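Local coordinates for tail spike protein (Acinetobacter phage vB_AbaP_AS12, PDB 6EU4) that probably recognises and cleaves the capsular polysaccharide of its Acinetobacter baumannii host as a trimeric tailspike at the start of infection, at residues C241-V246 against Q271-C276; C294-C299 against S320-V325. All blocks are in the same frame, centred on the assembly; numbering follows the deposited sequence.

How the interactions relate
Both contacts are buried pairings of parallel strands in neighbouring coils of the same beta-helix, and they lie in series along its axis with centres about 10 Å apart. Residues 271-276 of interaction 1 run beside 294-299 of interaction 2, and the backbone of Phe273 probably hydrogen-bonds to Thr295 and Ile297, so the four segments form one continuous ladder. Each interaction has one face turned into the coil and one toward other subunits. They differ in how the interior is filled: interaction 1 uses stacked rings and a bonded amide, interaction 2 aliphatic side chains and methionines (present as selenomethionine). On the outer faces, interaction 1 carries a charged network and interaction 2 small hydroxyls and apolar groups.

Interaction 1 (C241-V246 against Q271-C276); sequences CTWERV and QTFIGC
Trp243 and Phe273 occupy matching places on adjacent parallel strands, and both rings leave the same face of the pairing. The pyrrole part of the indole makes an offset stack with the phenyl ring, the centroids 4.5 Å apart and the planes turned by 14°. The overlap is off-centre: CE2 of Phe273 sits 3.4 Å from CD1 of Trp243, over the rim of the indole. The row of rings continues beyond the pair, with Tyr221 stacked on Trp243 and Trp286 meeting Phe273 edge-to-face. Beneath them runs the parallel ladder, in which backbone bonds join Cys241 and Trp243 to Thr272, and Trp243 and Arg245 to Ile274.

At the edge of the indole, NE1 of Trp243 gives a nearly straight bond (172°) to OE1 of Gln271, at 2.8 Å. A bend at chi2 of Gln271 (-66°) brings the amide back to the indole, while its NE2 is held by the carbonyl of Thr269. The oxygen lies in the ring plane, though the indole nitrogen is tilted from the plane of the amide. Further along, the backbone N of Val246 bonds SG of Cys276 at 3.6 Å, and the folded chain of Arg245 bends NE into a hydrogen bond with O of Gly275, 2.9 Å away, just where both strands turn with positive phi.

The other face is looser between these strands. CG2 of Thr242 comes no nearer than 4.2 Å to CB of Thr272, and CG of Glu244 stays 4.4 Å from CB of Ile274. This side faces protein rather than solvent: Glu244 pairs with Lys222 of its own chain and also reaches Lys222 and Thr242 of the second subunit. The chemistry thus implies a division of labour: inside, ring stacking and a bonded amide add to the ladder; outside, a buried carboxylate, probably kept charged by its lysines, joins the subunits.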
ATOM      1  N   CYS A 241       8.451   5.063  15.251  1.00 11.79           N
ATOM      2  CA  CYS A 241       7.419   4.649  16.193  1.00 11.72           C
ATOM      3  C   CYS A 241       6.261   4.036  15.431  1.00 13.93           C
ATOM      4  O   CYS A 241       5.918   4.491  14.331  1.00 12.37           O
ATOM      5  CB  CYS A 241       6.896   5.808  17.043  1.00 11.76           C
ATOM      6  SG  CYS A 241       8.113   6.594  18.121  1.00 15.73           S
ATOM      7  N   THR A 242       5.672   2.992  16.011  1.00 10.62           N
ATOM      8  CA  THR A 242       4.445   2.420  15.481  1.00 10.19           C
ATOM      9  C   THR A 242       3.314   2.612  16.475  1.00 10.74           C
ATOM     10  O   THR A 242       3.517   2.616  17.696  1.00 12.45           O
ATOM     11  CB  THR A 242       4.589   0.932  15.148  1.00 12.28           C
ATOM     12  OG1 THR A 242       4.801   0.191  16.350  1.00 13.48           O
ATOM     13  CG2 THR A 242       5.752   0.695  14.192  1.00 11.62           C
ATOM     14  N   TRP A 243       2.121   2.789  15.913  1.00 10.34           N
ATOM     15  CA  TRP A 243       0.897   3.081  16.644  1.00 10.67           C
ATOM     16  C   TRP A 243      -0.160   2.133  16.105  1.00 11.01           C
ATOM     17  O   TRP A 243      -0.483   2.190  14.915  1.00 13.40           O
ATOM     18  CB  TRP A 243       0.449   4.536  16.436  1.00 11.25           C
ATOM     19  CG  TRP A 243       1.529   5.584  16.692  1.00 11.47           C
ATOM     20  CD1 TRP A 243       2.547   5.925  15.845  1.00 12.85           C
ATOM     21  CD2 TRP A 243       1.688   6.410  17.856  1.00 12.59           C
ATOM     22  NE1 TRP A 243       3.332   6.901  16.411  1.00 14.54           N
ATOM     23  CE2 TRP A 243       2.832   7.215  17.645  1.00 12.24           C
ATOM     24  CE3 TRP A 243       0.984   6.548  19.051  1.00 11.33           C
ATOM     25  CZ2 TRP A 243       3.283   8.131  18.588  1.00 13.33           C
ATOM     26  CZ3 TRP A 243       1.431   7.472  19.982  1.00 12.70           C
ATOM     27  CH2 TRP A 243       2.568   8.249  19.742  1.00 14.05           C
ATOM     28  N   GLU A 244      -0.658   1.227  16.951  1.00 12.21           N
ATOM     29  CA  GLU A 244      -1.643   0.229  16.540  1.00 11.13           C
ATOM     30  C   GLU A 244      -2.843   0.338  17.459  1.00 10.95           C
ATOM     31  O   GLU A 244      -2.690   0.269  18.682  1.00 11.33           O
ATOM     32  CB  GLU A 244      -1.067  -1.191  16.603  1.00 12.54           C
ATOM     33  CG  GLU A 244      -2.069  -2.250  16.122  1.00 12.62           C
ATOM     34  CD  GLU A 244      -1.540  -3.688  16.153  1.00 18.73           C
ATOM     35  OE1 GLU A 244      -0.414  -3.933  16.634  1.00 18.10           O
ATOM     36  OE2 GLU A 244      -2.260  -4.586  15.662  1.00 18.57           O
ATOM     37  N   ARG A 245      -4.026   0.534  16.878  1.00 10.95           N
ATOM     38  CA  ARG A 245      -5.267   0.638  17.646  1.00  9.42           C
ATOM     39  C   ARG A 245      -5.185   1.724  18.715  1.00 10.63           C
ATOM     40  O   ARG A 245      -5.645   1.550  19.854  1.00 12.93           O
ATOM     41  CB  ARG A 245      -5.637  -0.717  18.253  1.00 11.95           C
ATOM     42  CG  ARG A 245      -6.239  -1.651  17.191  1.00 12.62           C
ATOM     43  CD  ARG A 245      -7.748  -1.585  17.139  1.00 13.74           C
ATOM     44  NE  ARG A 245      -8.215  -0.225  16.940  1.00 12.58           N
ATOM     45  CZ  ARG A 245      -8.749   0.546  17.873  1.00 15.44           C
ATOM     46  NH1 ARG A 245      -9.091   1.794  17.560  1.00 16.27           N
ATOM     47  NH2 ARG A 245      -8.954   0.086  19.101  1.00 14.26           N
ATOM     48  N   VAL A 246      -4.648   2.877  18.317  1.00 11.61           N
ATOM     49  CA  VAL A 246      -4.620   4.064  19.159  1.00 13.12           C
ATOM     50  C   VAL A 246      -5.767   4.960  18.725  1.00 13.13           C
ATOM     51  O   VAL A 246      -5.923   5.266  17.532  1.00 11.60           O
ATOM     52  CB  VAL A 246      -3.264   4.784  19.065  1.00 12.88           C
ATOM     53  CG1 VAL A 246      -3.288   6.089  19.842  1.00 14.16           C
ATOM     54  CG2 VAL A 246      -2.178   3.875  19.600  1.00 12.03           C
ATOM     55  N   GLN A 271       6.711   6.985  11.003  1.00 12.77           N
ATOM     56  CA  GLN A 271       5.569   6.730  11.884  1.00 12.33           C
ATOM     57  C   GLN A 271       4.553   5.881  11.132  1.00 13.64           C
ATOM     58  O   GLN A 271       4.146   6.237  10.021  1.00 14.13           O
ATOM     59  CB  GLN A 271       4.899   8.027  12.350  1.00 12.49           C
ATOM     60  CG  GLN A 271       5.828   8.989  13.068  1.00 13.49           C
ATOM     61  CD  GLN A 271       6.327   8.439  14.391  1.00 13.74           C
ATOM     62  OE1 GLN A 271       5.561   8.274  15.346  1.00 12.20           O
ATOM     63  NE2 GLN A 271       7.623   8.158  14.462  1.00 13.70           N
ATOM     64  N   THR A 272       4.172   4.748  11.715  1.00 11.35           N
ATOM     65  CA  THR A 272       3.136   3.894  11.150  1.00  9.73           C
ATOM     66  C   THR A 272       1.926   3.913  12.070  1.00 10.72           C
ATOM     67  O   THR A 272       2.068   3.782  13.291  1.00 11.55           O
ATOM     68  CB  THR A 272       3.609   2.440  10.988  1.00 13.25           C
ATOM     69  OG1 THR A 272       4.763   2.378  10.142  1.00 16.01           O
ATOM     70  CG2 THR A 272       2.517   1.592  10.302  1.00 14.37           C
ATOM     71  N   PHE A 273       0.737   4.028  11.469  1.00 11.54           N
ATOM     72  CA  PHE A 273      -0.539   3.986  12.179  1.00  9.61           C
ATOM     73  C   PHE A 273      -1.386   2.895  11.557  1.00 11.17           C
ATOM     74  O   PHE A 273      -1.692   2.960  10.363  1.00 12.26           O
ATOM     75  CB  PHE A 273      -1.276   5.323  12.089  1.00 10.82           C
ATOM     76  CG  PHE A 273      -0.481   6.484  12.622  1.00 10.29           C
ATOM     77  CD1 PHE A 273       0.387   7.176  11.799  1.00 14.20           C
ATOM     78  CD2 PHE A 273      -0.604   6.890  13.942  1.00 12.78           C
ATOM     79  CE1 PHE A 273       1.132   8.241  12.292  1.00 13.89           C
ATOM     80  CE2 PHE A 273       0.155   7.951  14.431  1.00 14.14           C
ATOM     81  CZ  PHE A 273       1.001   8.621  13.606  1.00 15.90           C
ATOM     82  N   ILE A 274      -1.749   1.896  12.358  1.00 10.60           N
ATOM     83  CA  ILE A 274      -2.541   0.756  11.912  1.00 10.24           C
ATOM     84  C   ILE A 274      -3.793   0.707  12.767  1.00 11.49           C
ATOM     85  O   ILE A 274      -3.703   0.537  13.992  1.00 11.99           O
ATOM     86  CB  ILE A 274      -1.746  -0.555  12.028  1.00 12.33           C
ATOM     87  CG1 ILE A 274      -0.511  -0.460  11.115  1.00 16.12           C
ATOM     88  CG2 ILE A 274      -2.612  -1.743  11.621  1.00 12.76           C
ATOM     89  CD1 ILE A 274       0.421  -1.648  11.201  1.00 19.71           C
ATOM     90  N   GLY A 275      -4.955   0.838  12.132  1.00 12.23           N
ATOM     91  CA  GLY A 275      -6.204   0.751  12.891  1.00 11.77           C
ATOM     92  C   GLY A 275      -6.335   1.800  13.974  1.00 12.79           C
ATOM     93  O   GLY A 275      -6.931   1.533  15.029  1.00 14.30           O
ATOM     94  N   CYS A 276      -5.818   2.997  13.728  1.00 11.29           N
ATOM     95  CA  CYS A 276      -5.972   4.105  14.652  1.00 12.04           C
ATOM     96  C   CYS A 276      -7.214   4.902  14.288  1.00 12.87           C
ATOM     97  O   CYS A 276      -7.757   4.793  13.184  1.00 12.85           O
ATOM     98  CB  CYS A 276      -4.737   5.005  14.651  1.00 12.42           C
ATOM     99  SG  CYS A 276      -3.237   4.109  15.248  1.00 12.82           S
TER

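Interaction 2 (C294-C299 against S320-V325); sequences CTMISC and SNVTMV
Segments 294-299 and 320-325 run parallel, their strand axes 4.7 Å apart at 14°, and five nearly straight backbone bonds connect them, from Cys294 N to Asn321 O at one end to Ser298 N to Val325 O at the other. On the face carrying Cys294, Met296, Val322 and Met324, the chains of Met296 and Met324, both selenomethionines, run alongside one another. SE of Met296 rests 4.1 Å from CG of Met324 and 4.2 Å from CG1 of Val322. Met296 bends at its last torsion (chi3 63°), whereas Met324 stays extended (chi3 -171°) and reaches Phe315. CB of Cys294 meets CG2 of Val322 at 4.0 Å. Cys294 and Met296 also pack on Phe273 of the preceding coil, Val322 and Met324 on Ile317.

Across the opposite face contact is lighter, with CG1 of Ile297 4.4 Å from CB of Val325. Here the hydroxyl of Thr295 is hydrogen-bonded to Ser298 and Thr326 of the third subunit, and that of Thr323 to the same Thr326; Ile297 packs on its counterpart there. Parallel, in-register strands of successive coils mark a parallel beta-helix, as in trimeric phage tailspikes, where like-residue stacks such as Thr295-Thr323 and Met296-Met324 are common.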
ATOM      1  N   CYS A 294       5.509   8.322   6.457  1.00 12.64           N
ATOM      2  CA  CYS A 294       4.365   7.990   7.298  1.00 11.39           C
ATOM      3  C   CYS A 294       3.344   7.148   6.544  1.00 11.10           C
ATOM      4  O   CYS A 294       2.926   7.512   5.440  1.00 11.41           O
ATOM      5  CB  CYS A 294       3.704   9.276   7.784  1.00 12.73           C
ATOM      6  SG  CYS A 294       2.190   9.024   8.709  1.00 14.37           S
ATOM      7  N   THR A 295       2.935   6.032   7.143  1.00 11.22           N
ATOM      8  CA  THR A 295       1.918   5.171   6.558  1.00 10.48           C
ATOM      9  C   THR A 295       0.764   5.042   7.536  1.00 10.48           C
ATOM     10  O   THR A 295       0.977   4.739   8.723  1.00 11.22           O
ATOM     11  CB  THR A 295       2.460   3.771   6.216  1.00 11.63           C
ATOM     12  OG1 THR A 295       3.637   3.849   5.387  1.00 12.33           O
ATOM     13  CG2 THR A 295       1.405   2.965   5.457  1.00 11.65           C
HETATM   14  N   MSE A 296      -0.457   5.213   7.020  1.00  8.75           N
HETATM   15  CA  MSE A 296      -1.692   4.935   7.751  1.00  8.88           C
HETATM   16  C   MSE A 296      -2.405   3.778   7.071  1.00 10.46           C
HETATM   17  O   MSE A 296      -2.601   3.815   5.855  1.00 11.20           O
HETATM   18  CB  MSE A 296      -2.571   6.184   7.782  1.00 11.99           C
HETATM   19  CG  MSE A 296      -1.852   7.384   8.374  1.00 16.01           C
HETATM   20 SE   MSE A 296      -2.965   8.985   8.059  1.00 22.72          SE
HETATM   21  CE  MSE A 296      -4.479   8.480   9.085  1.00 29.13           C
ATOM     22  N   ILE A 297      -2.755   2.733   7.833  1.00 10.31           N
ATOM     23  CA  ILE A 297      -3.399   1.533   7.304  1.00  9.06           C
ATOM     24  C   ILE A 297      -4.720   1.329   8.024  1.00  8.39           C
ATOM     25  O   ILE A 297      -4.743   1.162   9.250  1.00 10.32           O
ATOM     26  CB  ILE A 297      -2.496   0.301   7.477  1.00 11.12           C
ATOM     27  CG1 ILE A 297      -1.210   0.487   6.690  1.00 14.55           C
ATOM     28  CG2 ILE A 297      -3.190  -0.984   7.042  1.00 12.68           C
ATOM     29  CD1 ILE A 297      -0.112  -0.403   7.196  1.00 18.03           C
ATOM     30  N   SER A 298      -5.808   1.321   7.263  1.00 11.33           N
ATOM     31  CA  SER A 298      -7.145   1.026   7.786  1.00 10.43           C
ATOM     32  C   SER A 298      -7.417   1.821   9.068  1.00 11.98           C
ATOM     33  O   SER A 298      -7.901   1.310  10.084  1.00 14.21           O
ATOM     34  CB  SER A 298      -7.328  -0.487   7.976  1.00 11.10           C
ATOM     35  OG  SER A 298      -7.398  -1.154   6.717  1.00 12.35           O
ATOM     36  N   CYS A 299      -7.109   3.105   8.996  1.00 10.96           N
ATOM     37  CA  CYS A 299      -7.444   4.055  10.044  1.00 12.02           C
ATOM     38  C   CYS A 299      -8.782   4.706   9.729  1.00 12.68           C
ATOM     39  O   CYS A 299      -9.260   4.673   8.600  1.00 13.75           O
ATOM     40  CB  CYS A 299      -6.383   5.131  10.174  1.00 13.31           C
ATOM     41  SG  CYS A 299      -4.745   4.485  10.684  1.00 14.59           S
ATOM     42  N   SER A 320       5.235  16.999   4.432  1.00 10.68           N
ATOM     43  CA  SER A 320       5.182  15.608   4.850  1.00 10.80           C
ATOM     44  C   SER A 320       5.057  14.720   3.624  1.00 10.57           C
ATOM     45  O   SER A 320       4.719  15.188   2.535  1.00 11.95           O
ATOM     46  CB  SER A 320       3.986  15.342   5.776  1.00 11.67           C
ATOM     47  OG  SER A 320       4.023  16.176   6.920  1.00 12.56           O
ATOM     48  N   ASN A 321       5.296  13.419   3.795  1.00 10.47           N
ATOM     49  CA  ASN A 321       4.895  12.464   2.762  1.00 11.53           C
ATOM     50  C   ASN A 321       4.241  11.267   3.439  1.00 10.27           C
ATOM     51  O   ASN A 321       4.833  10.636   4.322  1.00 11.63           O
ATOM     52  CB  ASN A 321       6.072  12.090   1.829  1.00 14.03           C
ATOM     53  CG  ASN A 321       7.106  11.146   2.446  1.00 15.00           C
ATOM     54  OD1 ASN A 321       7.871  11.506   3.349  1.00 13.11           O
ATOM     55  ND2 ASN A 321       7.197   9.945   1.870  1.00 12.30           N
ATOM     56  N   VAL A 322       2.995  11.004   3.044  1.00 10.45           N
ATOM     57  CA  VAL A 322       2.057  10.143   3.757  1.00 10.29           C
ATOM     58  C   VAL A 322       1.349   9.258   2.747  1.00 10.41           C
ATOM     59  O   VAL A 322       0.927   9.732   1.686  1.00 10.69           O
ATOM     60  CB  VAL A 322       0.997  10.957   4.531  1.00 11.52           C
ATOM     61  CG1 VAL A 322      -0.029  10.049   5.199  1.00 14.15           C
ATOM     62  CG2 VAL A 322       1.656  11.905   5.553  1.00 13.97           C
ATOM     63  N   THR A 323       1.193   7.980   3.092  1.00 11.06           N
ATOM     64  CA  THR A 323       0.375   7.044   2.331  1.00 11.37           C
ATOM     65  C   THR A 323      -0.759   6.577   3.223  1.00 11.99           C
ATOM     66  O   THR A 323      -0.508   6.142   4.356  1.00 10.61           O
ATOM     67  CB  THR A 323       1.165   5.813   1.869  1.00 11.50           C
ATOM     68  OG1 THR A 323       2.263   6.195   1.034  1.00 14.98           O
ATOM     69  CG2 THR A 323       0.275   4.874   1.070  1.00 12.65           C
HETATM   70  N   MSE A 324      -1.990   6.653   2.707  1.00  9.76           N
HETATM   71  CA  MSE A 324      -3.175   6.180   3.403  1.00  9.85           C
HETATM   72  C   MSE A 324      -3.723   4.978   2.648  1.00 10.72           C
HETATM   73  O   MSE A 324      -4.151   5.105   1.499  1.00 11.74           O
HETATM   74  CB  MSE A 324      -4.242   7.279   3.495  1.00 10.66           C
HETATM   75  CG  MSE A 324      -3.768   8.538   4.093  1.00 10.98           C
HETATM   76 SE   MSE A 324      -5.313   9.724   4.317  0.85 14.42          SE
HETATM   77  CE  MSE A 324      -4.308  11.298   4.820  1.00 15.18           C
ATOM     78  N   VAL A 325      -3.700   3.813   3.281  1.00  8.63           N
ATOM     79  CA  VAL A 325      -4.070   2.552   2.649  1.00  9.64           C
ATOM     80  C   VAL A 325      -5.397   2.098   3.253  1.00 10.52           C
ATOM     81  O   VAL A 325      -5.456   1.720   4.429  1.00 11.78           O
ATOM     82  CB  VAL A 325      -2.984   1.485   2.841  1.00 11.73           C
ATOM     83  CG1 VAL A 325      -3.292   0.264   1.999  1.00 13.62           C
ATOM     84  CG2 VAL A 325      -1.633   2.044   2.480  1.00 13.37           C
TER